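Local coordinates for putative beta-glucosidase (Bifidobacterium adolescentis, PDB 5WAB), which hydrolyses beta-glucosidic bonds as a family 3 glycoside hydrolase and may also remove the terminal arabinopyranose of ginsenoside Rb2, at residues A[67-72]-A[302-307]; A[334-339]-A[405-410]; A[342-347]-A[357-362]. One frame throughout, in Å; residues are numbered along the deposited sequence.

Contact 1 (A[67-72]-A[302-307]); sequences PATCFP and DAHDEV
Thr-69 and His-304 meet at about a right angle, with Thr-69 OG1 3.5 Å from His-304 CB and near the plane of the imidazole, at its edge. The polar link between them runs through a third residue: Glu-96 OE2 is hydrogen-bonded to both Thr-69 OG1 and His-304 ND1, while Glu-95 OE1 bonds to His-304 NE2. With a carboxylate at each ring nitrogen, the rotation of the imidazole is fixed and a protonated ring would probably be stabilised. Gln-474 makes a second bridge, its OE1 accepting from Cys-70 N and its NE2 bonding to Asp-305 OD1.

These segments join a loop of the N-terminal, TIM-barrel-type domain of family 3 to helix 301-313, which leads into strand 317-321 of the second domain's sheet.

Apolar packing lies beside the polar cluster. Phe-71 CE1 stands 4.0 Å from Val-307 CG1 and equally far from the carbonyl oxygen of His-304, both approaching the ring obliquely. Thr-69 CG2, anti to the backbone N (chi1 of OG1 -61°), sits 3.6 Å above one face of the Phe-71 ring, offset to its rim, and 3.9 Å from His-304 O. Val-89, Ala-92 and Met-93 of helix 83-99 also pack on Phe-71.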
ATOM      1  N   PRO A  67      -8.337  -1.899 -23.484  1.00 38.46           N
ATOM      2  CA  PRO A  67      -8.231  -3.184 -22.768  1.00 36.66           C
ATOM      3  C   PRO A  67      -6.837  -3.418 -22.215  1.00 34.75           C
ATOM      4  O   PRO A  67      -5.845  -3.398 -22.945  1.00 34.13           O
ATOM      5  CB  PRO A  67      -8.598  -4.215 -23.841  1.00 38.09           C
ATOM      6  CG  PRO A  67      -9.437  -3.457 -24.816  1.00 39.32           C
ATOM      7  CD  PRO A  67      -8.857  -2.073 -24.851  1.00 39.17           C
ATOM      8  N   ALA A  68      -6.769  -3.634 -20.906  1.00 34.56           N
ATOM      9  CA  ALA A  68      -5.508  -3.886 -20.228  1.00 33.83           C
ATOM     10  C   ALA A  68      -5.754  -4.863 -19.090  1.00 34.09           C
ATOM     11  O   ALA A  68      -6.894  -5.101 -18.685  1.00 35.27           O
ATOM     12  CB  ALA A  68      -4.877  -2.587 -19.712  1.00 31.78           C
ATOM     13  N   THR A  69      -4.667  -5.426 -18.572  1.00 33.34           N
ATOM     14  CA  THR A  69      -4.764  -6.353 -17.453  1.00 34.02           C
ATOM     15  C   THR A  69      -5.062  -5.591 -16.169  1.00 33.96           C
ATOM     16  O   THR A  69      -4.296  -4.707 -15.768  1.00 32.51           O
ATOM     17  CB  THR A  69      -3.474  -7.153 -17.310  1.00 33.29           C
ATOM     18  OG1 THR A  69      -3.251  -7.905 -18.510  1.00 34.47           O
ATOM     19  CG2 THR A  69      -3.564  -8.101 -16.107  1.00 32.58           C
ATOM     20  N   CYS A  70      -6.176  -5.926 -15.525  1.00 34.48           N
ATOM     21  CA  CYS A  70      -6.541  -5.314 -14.252  1.00 34.06           C
ATOM     22  C   CYS A  70      -5.931  -6.162 -13.145  1.00 35.16           C
ATOM     23  O   CYS A  70      -6.465  -7.214 -12.783  1.00 40.13           O
ATOM     24  CB  CYS A  70      -8.056  -5.201 -14.121  1.00 35.23           C
ATOM     25  SG  CYS A  70      -8.631  -4.410 -12.588  1.00 34.92           S
ATOM     26  N   PHE A  71      -4.806  -5.713 -12.608  1.00 32.57           N
ATOM     27  CA  PHE A  71      -4.176  -6.427 -11.512  1.00 31.73           C
ATOM     28  C   PHE A  71      -4.924  -6.156 -10.210  1.00 30.52           C
ATOM     29  O   PHE A  71      -5.684  -5.188 -10.112  1.00 29.81           O
ATOM     30  CB  PHE A  71      -2.714  -6.007 -11.392  1.00 29.38           C
ATOM     31  CG  PHE A  71      -1.891  -6.371 -12.588  1.00 30.46           C
ATOM     32  CD1 PHE A  71      -1.322  -7.628 -12.699  1.00 31.21           C
ATOM     33  CD2 PHE A  71      -1.683  -5.455 -13.604  1.00 30.13           C
ATOM     34  CE1 PHE A  71      -0.568  -7.968 -13.803  1.00 31.05           C
ATOM     35  CE2 PHE A  71      -0.930  -5.789 -14.710  1.00 29.62           C
ATOM     36  CZ  PHE A  71      -0.371  -7.048 -14.809  1.00 30.33           C
ATOM     37  N   PRO A  72      -4.738  -6.993  -9.194  1.00 29.49           N
ATOM     38  CA  PRO A  72      -5.407  -6.743  -7.919  1.00 28.57           C
ATOM     39  C   PRO A  72      -4.976  -5.408  -7.347  1.00 25.33           C
ATOM     40  O   PRO A  72      -3.779  -5.080  -7.360  1.00 24.22           O
ATOM     41  CB  PRO A  72      -4.946  -7.914  -7.032  1.00 28.76           C
ATOM     42  CG  PRO A  72      -3.727  -8.453  -7.700  1.00 28.85           C
ATOM     43  CD  PRO A  72      -3.968  -8.250  -9.162  1.00 29.65           C
ATOM     44  N   ASP A 302      -2.218 -13.448 -22.445  1.00 40.90           N
ATOM     45  CA  ASP A 302      -2.351 -14.602 -21.560  1.00 42.16           C
ATOM     46  C   ASP A 302      -1.242 -14.630 -20.518  1.00 39.13           C
ATOM     47  O   ASP A 302      -1.479 -15.014 -19.367  1.00 38.18           O
ATOM     48  CB  ASP A 302      -2.350 -15.899 -22.369  1.00 45.80           C
ATOM     49  CG  ASP A 302      -3.615 -16.081 -23.186  1.00 48.41           C
ATOM     50  OD1 ASP A 302      -4.666 -15.532 -22.792  1.00 48.22           O
ATOM     51  OD2 ASP A 302      -3.557 -16.770 -24.228  1.00 50.94           O
ATOM     52  N   ALA A 303      -0.025 -14.243 -20.903  1.00 36.30           N
ATOM     53  CA  ALA A 303       1.071 -14.224 -19.939  1.00 35.48           C
ATOM     54  C   ALA A 303       0.813 -13.207 -18.836  1.00 34.85           C
ATOM     55  O   ALA A 303       1.071 -13.481 -17.659  1.00 33.97           O
ATOM     56  CB  ALA A 303       2.392 -13.924 -20.638  1.00 36.15           C
ATOM     57  N   HIS A 304       0.309 -12.023 -19.199  1.00 35.93           N
ATOM     58  CA  HIS A 304       0.012 -11.011 -18.192  1.00 35.82           C
ATOM     59  C   HIS A 304      -1.169 -11.428 -17.325  1.00 37.81           C
ATOM     60  O   HIS A 304      -1.193 -11.149 -16.121  1.00 36.32           O
ATOM     61  CB  HIS A 304      -0.271  -9.664 -18.860  1.00 34.22           C
ATOM     62  CG  HIS A 304       0.937  -9.016 -19.460  1.00 33.53           C
ATOM     63  ND1 HIS A 304       0.928  -7.719 -19.928  1.00 33.00           N
ATOM     64  CD2 HIS A 304       2.188  -9.485 -19.679  1.00 33.79           C
ATOM     65  CE1 HIS A 304       2.124  -7.414 -20.400  1.00 32.74           C
ATOM     66  NE2 HIS A 304       2.906  -8.470 -20.265  1.00 33.25           N
ATOM     67  N   ASP A 305      -2.150 -12.114 -17.916  1.00 41.81           N
ATOM     68  CA  ASP A 305      -3.288 -12.594 -17.141  1.00 45.84           C
ATOM     69  C   ASP A 305      -2.867 -13.651 -16.131  1.00 44.52           C
ATOM     70  O   ASP A 305      -3.496 -13.781 -15.074  1.00 42.31           O
ATOM     71  CB  ASP A 305      -4.362 -13.150 -18.075  1.00 53.16           C
ATOM     72  CG  ASP A 305      -5.584 -13.635 -17.332  1.00 58.51           C
ATOM     73  OD1 ASP A 305      -6.175 -12.838 -16.577  1.00 59.62           O
ATOM     74  OD2 ASP A 305      -5.950 -14.812 -17.500  1.00 62.45           O
ATOM     75  N   GLU A 306      -1.799 -14.396 -16.430  1.00 45.04           N
ATOM     76  CA  GLU A 306      -1.291 -15.377 -15.479  1.00 45.26           C
ATOM     77  C   GLU A 306      -0.554 -14.706 -14.331  1.00 40.11           C
ATOM     78  O   GLU A 306      -0.611 -15.185 -13.195  1.00 39.97           O
ATOM     79  CB  GLU A 306      -0.376 -16.371 -16.185  1.00 50.12           C
ATOM     80  CG  GLU A 306      -1.098 -17.314 -17.120  1.00 53.99           C
ATOM     81  CD  GLU A 306      -0.143 -18.144 -17.949  1.00 56.16           C
ATOM     82  OE1 GLU A 306       1.083 -17.935 -17.823  1.00 56.99           O
ATOM     83  OE2 GLU A 306      -0.618 -19.014 -18.712  1.00 57.62           O
ATOM     84  N   VAL A 307       0.144 -13.606 -14.604  1.00 36.91           N
ATOM     85  CA  VAL A 307       0.723 -12.831 -13.515  1.00 33.54           C
ATOM     86  C   VAL A 307      -0.384 -12.315 -12.606  1.00 31.30           C
ATOM     87  O   VAL A 307      -0.276 -12.372 -11.375  1.00 31.01           O
ATOM     88  CB  VAL A 307       1.596 -11.691 -14.079  1.00 32.32           C
ATOM     89  CG1 VAL A 307       2.101 -10.780 -12.964  1.00 30.51           C
ATOM     90  CG2 VAL A 307       2.769 -12.273 -14.862  1.00 32.03           C
TER

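Contact 2 (A[334-339]-A[405-410]); sequences IAVIGE and LMFLGL
Phe-407 is held to the neighbouring strand at its backbone, where its N donates to Ile-337 O at 2.8 Å, and again along its side chain. Phe-407 CB lies 4.0 Å from the same Ile-337 O. From there CG is turned to the side of the backbone N and away from the carbonyl carbon (chi1 -72°), which swings the ring back toward the N-terminal end of the strand pair. CD1 keeps near Ile-337 O, which lies close to the ring plane at the edge. One atom further, Phe-407 CE1 comes 4.1 Å from Val-336 CG1, whose methyl approaches obliquely. CZ, at the tip, points off the strand pair to the ring of Phe-362, at the start of helix 362-368.

The backbone evidence is that of a parallel pair: the strand axes differ by 12° in direction and approach to 4.7 Å, with Val-336 level with Leu-405 and Ile-337 with Met-406. Leu-405 N donates to Ala-335 O, and Ile-337 N to Leu-405 O. Strand 334-337 lies between strands 373-376 and 403-409 in the largely parallel sheet of the second family 3 domain, an alpha/beta sandwich with helices packed on both faces of the sheet.

On the face of Val-336 and Phe-407, Ile-334 CG2 reaches Leu-405 CD1 at 3.8 Å. The other face carries Ile-337 and Met-406, whose tips meet at 4.3 Å between CD1 of the isoleucine and CE of the methionine; helices 388-399 and 428-438 pack there through Ala-394, Leu-433 and Leu-434. Met-406 CA makes a CA-H...O contact of 3.1 Å with Ile-337 O. Gly-338 then leaves the strand with a positive phi of 119°, its CA facing Phe-407 O at 3.6 Å.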
ATOM      1  N   ILE A 334     -22.018 -28.274  -3.723  1.00 51.68           N
ATOM      2  CA  ILE A 334     -21.692 -26.904  -3.356  1.00 47.85           C
ATOM      3  C   ILE A 334     -22.921 -26.032  -3.542  1.00 45.76           C
ATOM      4  O   ILE A 334     -23.661 -26.173  -4.528  1.00 40.95           O
ATOM      5  CB  ILE A 334     -20.509 -26.385  -4.196  1.00 46.98           C
ATOM      6  CG1 ILE A 334     -19.413 -27.444  -4.345  1.00 48.64           C
ATOM      7  CG2 ILE A 334     -19.925 -25.124  -3.572  1.00 44.87           C
ATOM      8  CD1 ILE A 334     -18.797 -27.853  -3.022  1.00 48.90           C
ATOM      9  N   ALA A 335     -23.153 -25.149  -2.587  1.00 42.76           N
ATOM     10  CA  ALA A 335     -24.161 -24.106  -2.704  1.00 40.48           C
ATOM     11  C   ALA A 335     -23.447 -22.764  -2.709  1.00 37.10           C
ATOM     12  O   ALA A 335     -22.859 -22.365  -1.699  1.00 35.47           O
ATOM     13  CB  ALA A 335     -25.165 -24.175  -1.563  1.00 37.23           C
ATOM     14  N   VAL A 336     -23.492 -22.070  -3.835  1.00 35.79           N
ATOM     15  CA  VAL A 336     -22.854 -20.769  -3.958  1.00 34.86           C
ATOM     16  C   VAL A 336     -23.939 -19.713  -3.802  1.00 34.38           C
ATOM     17  O   VAL A 336     -24.924 -19.706  -4.551  1.00 34.84           O
ATOM     18  CB  VAL A 336     -22.106 -20.631  -5.292  1.00 36.38           C
ATOM     19  CG1 VAL A 336     -21.554 -19.226  -5.440  1.00 34.78           C
ATOM     20  CG2 VAL A 336     -20.986 -21.661  -5.381  1.00 36.36           C
ATOM     21  N   ILE A 337     -23.773 -18.838  -2.809  1.00 33.51           N
ATOM     22  CA  ILE A 337     -24.755 -17.812  -2.476  1.00 34.01           C
ATOM     23  C   ILE A 337     -24.063 -16.457  -2.431  1.00 32.80           C
ATOM     24  O   ILE A 337     -22.960 -16.330  -1.891  1.00 32.11           O
ATOM     25  CB  ILE A 337     -25.465 -18.106  -1.135  1.00 34.14           C
ATOM     26  CG1 ILE A 337     -26.171 -19.461  -1.182  1.00 34.87           C
ATOM     27  CG2 ILE A 337     -26.471 -17.017  -0.798  1.00 32.92           C
ATOM     28  CD1 ILE A 337     -26.863 -19.811   0.105  1.00 32.53           C
ATOM     29  N   GLY A 338     -24.716 -15.446  -2.996  1.00 33.01           N
ATOM     30  CA  GLY A 338     -24.163 -14.095  -2.987  1.00 32.22           C
ATOM     31  C   GLY A 338     -23.928 -13.615  -4.405  1.00 32.91           C
ATOM     32  O   GLY A 338     -23.266 -14.268  -5.212  1.00 34.10           O
ATOM     33  N   GLU A 339     -24.485 -12.437  -4.708  1.00 33.17           N
ATOM     34  CA  GLU A 339     -24.401 -11.875  -6.052  1.00 33.97           C
ATOM     35  C   GLU A 339     -22.961 -11.588  -6.469  1.00 32.01           C
ATOM     36  O   GLU A 339     -22.682 -11.474  -7.667  1.00 31.64           O
ATOM     37  CB  GLU A 339     -25.253 -10.603  -6.131  1.00 34.79           C
ATOM     38  CG  GLU A 339     -25.369  -9.982  -7.515  1.00 34.75           C
ATOM     39  CD  GLU A 339     -25.922 -10.949  -8.538  1.00 36.35           C
ATOM     40  OE1 GLU A 339     -26.818 -11.745  -8.181  1.00 36.94           O
ATOM     41  OE2 GLU A 339     -25.469 -10.911  -9.702  1.00 36.98           O
ATOM     42  N   LEU A 405     -20.700 -21.809  -0.077  1.00 38.87           N
ATOM     43  CA  LEU A 405     -19.739 -20.731  -0.291  1.00 35.73           C
ATOM     44  C   LEU A 405     -20.527 -19.438  -0.464  1.00 34.78           C
ATOM     45  O   LEU A 405     -21.113 -19.192  -1.520  1.00 32.17           O
ATOM     46  CB  LEU A 405     -18.870 -21.029  -1.507  1.00 34.01           C
ATOM     47  CG  LEU A 405     -18.072 -22.331  -1.417  1.00 34.29           C
ATOM     48  CD1 LEU A 405     -17.271 -22.581  -2.688  1.00 34.03           C
ATOM     49  CD2 LEU A 405     -17.169 -22.314  -0.193  1.00 34.52           C
ATOM     50  N   MET A 406     -20.553 -18.617   0.584  1.00 34.17           N
ATOM     51  CA  MET A 406     -21.311 -17.375   0.580  1.00 33.88           C
ATOM     52  C   MET A 406     -20.373 -16.202   0.352  1.00 32.62           C
ATOM     53  O   MET A 406     -19.410 -16.016   1.102  1.00 32.69           O
ATOM     54  CB  MET A 406     -22.064 -17.180   1.890  1.00 35.80           C
ATOM     55  CG  MET A 406     -23.010 -16.006   1.841  1.00 36.90           C
ATOM     56  SD  MET A 406     -24.080 -16.001   3.269  1.00 39.53           S
ATOM     57  CE  MET A 406     -24.761 -17.648   3.126  1.00 41.48           C
ATOM     58  N   PHE A 407     -20.671 -15.403  -0.669  1.00 32.04           N
ATOM     59  CA  PHE A 407     -19.818 -14.288  -1.072  1.00 30.63           C
ATOM     60  C   PHE A 407     -20.461 -12.984  -0.613  1.00 26.40           C
ATOM     61  O   PHE A 407     -21.508 -12.580  -1.130  1.00 26.90           O
ATOM     62  CB  PHE A 407     -19.594 -14.310  -2.581  1.00 31.26           C
ATOM     63  CG  PHE A 407     -18.688 -15.420  -3.035  1.00 31.32           C
ATOM     64  CD1 PHE A 407     -19.131 -16.735  -3.046  1.00 33.24           C
ATOM     65  CD2 PHE A 407     -17.399 -15.153  -3.451  1.00 29.70           C
ATOM     66  CE1 PHE A 407     -18.307 -17.760  -3.460  1.00 33.40           C
ATOM     67  CE2 PHE A 407     -16.565 -16.177  -3.870  1.00 31.34           C
ATOM     68  CZ  PHE A 407     -17.020 -17.479  -3.872  1.00 33.05           C
ATOM     69  N   LEU A 408     -19.836 -12.334   0.360  1.00 25.60           N
ATOM     70  CA  LEU A 408     -20.335 -11.106   0.954  1.00 25.26           C
ATOM     71  C   LEU A 408     -19.316  -9.985   0.761  1.00 25.57           C
ATOM     72  O   LEU A 408     -18.198 -10.200   0.279  1.00 24.01           O
ATOM     73  CB  LEU A 408     -20.629 -11.326   2.436  1.00 27.41           C
ATOM     74  CG  LEU A 408     -21.452 -12.584   2.714  1.00 29.04           C
ATOM     75  CD1 LEU A 408     -21.570 -12.853   4.213  1.00 29.37           C
ATOM     76  CD2 LEU A 408     -22.823 -12.468   2.058  1.00 28.32           C
ATOM     77  N   GLY A 409     -19.696  -8.783   1.167  1.00 24.02           N
ATOM     78  CA  GLY A 409     -18.773  -7.679   1.095  1.00 24.52           C
ATOM     79  C   GLY A 409     -19.473  -6.386   0.733  1.00 25.02           C
ATOM     80  O   GLY A 409     -20.690  -6.255   0.865  1.00 25.50           O
ATOM     81  N   LEU A 410     -18.666  -5.428   0.273  1.00 24.58           N
ATOM     82  CA  LEU A 410     -19.128  -4.074   0.018  1.00 26.48           C
ATOM     83  C   LEU A 410     -19.472  -3.909  -1.451  1.00 27.02           C
ATOM     84  O   LEU A 410     -18.623  -4.198  -2.305  1.00 27.32           O
ATOM     85  CB  LEU A 410     -18.048  -3.075   0.408  1.00 26.02           C
ATOM     86  CG  LEU A 410     -17.523  -3.155   1.837  1.00 25.54           C
ATOM     87  CD1 LEU A 410     -16.397  -2.145   2.029  1.00 24.03           C
ATOM     88  CD2 LEU A 410     -18.646  -2.914   2.824  1.00 26.44           C
TER

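Contact 3 (A[342-347]-A[357-362]); sequences RTPRYQ and TKMTSF
Pro-344 packs against Met-359 and Ser-361, two residues at the far end of the same long connection, which runs from strand 334-337 to helix 362-368. Ser-361 is the N-cap of that helix: its OG is hydrogen-bonded to Asp-364 N. Here, then, the two ends of a beta-to-alpha loop in the second family 3 domain are brought together. No hydrogen bond joins the two segments, and the evidence for the contact is packing.

The apolar part centres on Met-359. Its CG leaves anti to the backbone N (chi1 -169°); the bend at chi2 (-93°) then brings SD to the proline, and the one at chi3 sets the methyl CE near both Pro-344 and the tyrosine ring. The two side chains run at a slant to each other, with Met-359 SD 3.5 Å from Pro-344 CG and Met-359 CE 4.0 Å from that same ring carbon.

A Met-aromatic contact adds to this. Met-359 SD is 5.2 Å from the centroid of the Tyr-346 ring and 30° off its normal, an oblique placement. Met-359 CG lies over one face of that ring; Gln-347 CG lies over the opposite face, 3.8 Å above the plane and offset toward the rim. The methyl CE of Met-359 comes to 4.3 Å from Tyr-346 CE1.

Around the cap Ser-361 packs through its CB, on a carbonyl oxygen and on the proline ring. Ser-361 CB lies 3.8 Å from the carbonyl oxygen of Arg-342, whose guanidinium is turned elsewhere, into a salt bridge with Glu-339. On the proline side, Ser-361 CB rests 4.1 Å from Pro-344 CD.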
ATOM      1  N   ARG A 342     -21.592 -14.004  -9.072  1.00 34.48           N
ATOM      2  CA  ARG A 342     -21.963 -13.811 -10.469  1.00 35.00           C
ATOM      3  C   ARG A 342     -21.556 -12.446 -11.006  1.00 33.80           C
ATOM      4  O   ARG A 342     -21.104 -12.348 -12.150  1.00 33.65           O
ATOM      5  CB  ARG A 342     -23.465 -14.037 -10.657  1.00 37.52           C
ATOM      6  CG  ARG A 342     -23.933 -13.882 -12.089  1.00 39.65           C
ATOM      7  CD  ARG A 342     -25.407 -14.190 -12.214  1.00 41.22           C
ATOM      8  NE  ARG A 342     -26.212 -13.538 -11.194  1.00 41.32           N
ATOM      9  CZ  ARG A 342     -27.533 -13.651 -11.123  1.00 42.56           C
ATOM     10  NH1 ARG A 342     -28.176 -14.387 -12.019  1.00 44.42           N
ATOM     11  NH2 ARG A 342     -28.210 -13.031 -10.166  1.00 41.86           N
ATOM     12  N   THR A 343     -21.697 -11.387 -10.206  1.00 33.37           N
ATOM     13  CA  THR A 343     -21.270 -10.045 -10.587  1.00 32.68           C
ATOM     14  C   THR A 343     -20.117  -9.651  -9.677  1.00 31.53           C
ATOM     15  O   THR A 343     -20.335  -9.069  -8.604  1.00 32.16           O
ATOM     16  CB  THR A 343     -22.415  -9.036 -10.476  1.00 33.01           C
ATOM     17  OG1 THR A 343     -23.574  -9.550 -11.145  1.00 30.63           O
ATOM     18  CG2 THR A 343     -22.009  -7.707 -11.102  1.00 29.71           C
ATOM     19  N   PRO A 344     -18.876  -9.956 -10.047  1.00 30.19           N
ATOM     20  CA  PRO A 344     -17.766  -9.779  -9.107  1.00 30.64           C
ATOM     21  C   PRO A 344     -17.419  -8.317  -8.898  1.00 32.67           C
ATOM     22  O   PRO A 344     -17.542  -7.484  -9.799  1.00 34.09           O
ATOM     23  CB  PRO A 344     -16.611 -10.527  -9.783  1.00 29.11           C
ATOM     24  CG  PRO A 344     -16.937 -10.459 -11.231  1.00 30.70           C
ATOM     25  CD  PRO A 344     -18.435 -10.551 -11.319  1.00 30.36           C
ATOM     26  N   ARG A 345     -16.982  -8.013  -7.680  1.00 33.22           N
ATOM     27  CA  ARG A 345     -16.360  -6.738  -7.354  1.00 34.71           C
ATOM     28  C   ARG A 345     -14.866  -6.985  -7.194  1.00 34.70           C
ATOM     29  O   ARG A 345     -14.438  -7.643  -6.239  1.00 33.98           O
ATOM     30  CB  ARG A 345     -16.959  -6.111  -6.098  1.00 36.59           C
ATOM     31  CG  ARG A 345     -16.214  -4.854  -5.696  1.00 38.60           C
ATOM     32  CD  ARG A 345     -17.091  -3.835  -5.007  1.00 39.87           C
ATOM     33  NE  ARG A 345     -16.382  -2.569  -4.854  1.00 40.98           N
ATOM     34  CZ  ARG A 345     -15.486  -2.323  -3.903  1.00 41.58           C
ATOM     35  NH1 ARG A 345     -15.183  -3.257  -3.014  1.00 41.40           N
ATOM     36  NH2 ARG A 345     -14.886  -1.144  -3.842  1.00 43.23           N
ATOM     37  N   TYR A 346     -14.075  -6.450  -8.124  1.00 35.38           N
ATOM     38  CA  TYR A 346     -12.659  -6.767  -8.204  1.00 34.99           C
ATOM     39  C   TYR A 346     -11.746  -5.560  -8.357  1.00 35.24           C
ATOM     40  O   TYR A 346     -10.529  -5.749  -8.450  1.00 35.53           O
ATOM     41  CB  TYR A 346     -12.401  -7.724  -9.376  1.00 35.90           C
ATOM     42  CG  TYR A 346     -12.733  -7.122 -10.726  1.00 38.14           C
ATOM     43  CD1 TYR A 346     -14.043  -7.102 -11.192  1.00 39.12           C
ATOM     44  CD2 TYR A 346     -11.744  -6.572 -11.533  1.00 39.51           C
ATOM     45  CE1 TYR A 346     -14.360  -6.555 -12.421  1.00 39.36           C
ATOM     46  CE2 TYR A 346     -12.055  -6.020 -12.770  1.00 39.67           C
ATOM     47  CZ  TYR A 346     -13.366  -6.017 -13.204  1.00 40.22           C
ATOM     48  OH  TYR A 346     -13.691  -5.474 -14.425  1.00 42.67           O
ATOM     49  N   GLN A 347     -12.277  -4.341  -8.379  1.00 35.99           N
ATOM     50  CA  GLN A 347     -11.447  -3.141  -8.438  1.00 36.07           C
ATOM     51  C   GLN A 347     -12.227  -1.984  -7.818  1.00 36.60           C
ATOM     52  O   GLN A 347     -13.258  -2.184  -7.172  1.00 36.48           O
ATOM     53  CB  GLN A 347     -11.013  -2.831  -9.878  1.00 35.24           C
ATOM     54  CG  GLN A 347     -12.150  -2.721 -10.885  1.00 35.50           C
ATOM     55  CD  GLN A 347     -11.676  -2.224 -12.251  1.00 35.87           C
ATOM     56  OE1 GLN A 347     -10.774  -1.385 -12.341  1.00 36.39           O
ATOM     57  NE2 GLN A 347     -12.284  -2.736 -13.316  1.00 35.31           N
ATOM     58  N   THR A 357      -8.719  -7.338 -20.032  1.00 42.27           N
ATOM     59  CA  THR A 357      -8.559  -8.154 -21.230  1.00 43.59           C
ATOM     60  C   THR A 357      -9.449  -9.389 -21.161  1.00 45.11           C
ATOM     61  O   THR A 357     -10.070  -9.777 -22.157  1.00 46.94           O
ATOM     62  CB  THR A 357      -7.098  -8.560 -21.409  1.00 42.15           C
ATOM     63  OG1 THR A 357      -6.654  -9.271 -20.249  1.00 40.76           O
ATOM     64  CG2 THR A 357      -6.227  -7.330 -21.596  1.00 42.44           C
ATOM     65  N   LYS A 358      -9.510 -10.023 -19.995  1.00 45.40           N
ATOM     66  CA  LYS A 358     -10.393 -11.155 -19.775  1.00 48.23           C
ATOM     67  C   LYS A 358     -10.780 -11.182 -18.304  1.00 48.39           C
ATOM     68  O   LYS A 358      -9.941 -10.944 -17.431  1.00 49.86           O
ATOM     69  CB  LYS A 358      -9.727 -12.474 -20.189  1.00 49.99           C
ATOM     70  CG  LYS A 358      -8.473 -12.827 -19.399  1.00 49.76           C
ATOM     71  CD  LYS A 358      -7.720 -13.976 -20.045  1.00 51.23           C
ATOM     72  CE  LYS A 358      -7.148 -13.561 -21.385  1.00 52.45           C
ATOM     73  NZ  LYS A 358      -6.608 -14.721 -22.141  1.00 54.75           N
ATOM     74  N   MET A 359     -12.053 -11.452 -18.033  1.00 47.26           N
ATOM     75  CA  MET A 359     -12.496 -11.615 -16.657  1.00 46.19           C
ATOM     76  C   MET A 359     -13.528 -12.731 -16.616  1.00 43.60           C
ATOM     77  O   MET A 359     -14.497 -12.712 -17.380  1.00 43.54           O
ATOM     78  CB  MET A 359     -13.080 -10.309 -16.109  1.00 47.67           C
ATOM     79  CG  MET A 359     -13.328 -10.323 -14.614  1.00 47.95           C
ATOM     80  SD  MET A 359     -14.991 -10.818 -14.154  1.00 50.39           S
ATOM     81  CE  MET A 359     -15.968  -9.574 -14.997  1.00 52.11           C
ATOM     82  N   THR A 360     -13.324 -13.690 -15.715  1.00 44.65           N
ATOM     83  CA  THR A 360     -14.239 -14.810 -15.525  1.00 42.90           C
ATOM     84  C   THR A 360     -14.650 -14.865 -14.064  1.00 40.70           C
ATOM     85  O   THR A 360     -13.796 -14.978 -13.177  1.00 38.68           O
ATOM     86  CB  THR A 360     -13.600 -16.136 -15.959  1.00 43.00           C
ATOM     87  OG1 THR A 360     -13.267 -16.082 -17.352  1.00 44.97           O
ATOM     88  CG2 THR A 360     -14.554 -17.300 -15.716  1.00 43.18           C
ATOM     89  N   SER A 361     -15.953 -14.798 -13.815  1.00 41.22           N
ATOM     90  CA  SER A 361     -16.453 -14.790 -12.453  1.00 41.07           C
ATOM     91  C   SER A 361     -16.202 -16.135 -11.776  1.00 42.59           C
ATOM     92  O   SER A 361     -15.772 -17.112 -12.396  1.00 47.12           O
ATOM     93  CB  SER A 361     -17.944 -14.463 -12.442  1.00 41.26           C
ATOM     94  OG  SER A 361     -18.691 -15.515 -13.025  1.00 41.03           O
ATOM     95  N   PHE A 362     -16.492 -16.177 -10.478  1.00 40.08           N
ATOM     96  CA  PHE A 362     -16.331 -17.419  -9.733  1.00 38.85           C
ATOM     97  C   PHE A 362     -17.306 -18.477 -10.229  1.00 39.76           C
ATOM     98  O   PHE A 362     -16.952 -19.659 -10.324  1.00 40.71           O
ATOM     99  CB  PHE A 362     -16.521 -17.162  -8.238  1.00 36.94           C
ATOM    100  CG  PHE A 362     -16.231 -18.358  -7.376  1.00 36.55           C
ATOM    101  CD1 PHE A 362     -14.926 -18.779  -7.168  1.00 36.10           C
ATOM    102  CD2 PHE A 362     -17.263 -19.063  -6.772  1.00 35.58           C
ATOM    103  CE1 PHE A 362     -14.652 -19.875  -6.375  1.00 35.57           C
ATOM    104  CE2 PHE A 362     -16.995 -20.167  -5.976  1.00 34.91           C
ATOM    105  CZ  PHE A 362     -15.687 -20.571  -5.778  1.00 35.35           C
TER

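Contact 3 is the middle member of the set, its centre about 12 Å from that of contact 1 and about 14 Å from that of contact 2; it touches both, whereas the nearest atoms of contacts 1 and 2 are about 14 Å apart. Toward contact 1, Lys-358 forms a salt bridge with Asp-302, and Thr-357 CG2 packs 3.5 Å from Ala-68 C. Gln-474 NE2 also bonds to Thr-357 OG1. Toward contact 2, Arg-345 CD lies 3.1 Å from Leu-410 O. Along the chain, contact 3 is nested within the loop that contact 2 closes. In family 3 enzymes the active site generally lies where barrel and second domain meet, but no ligand here ties these contacts to it.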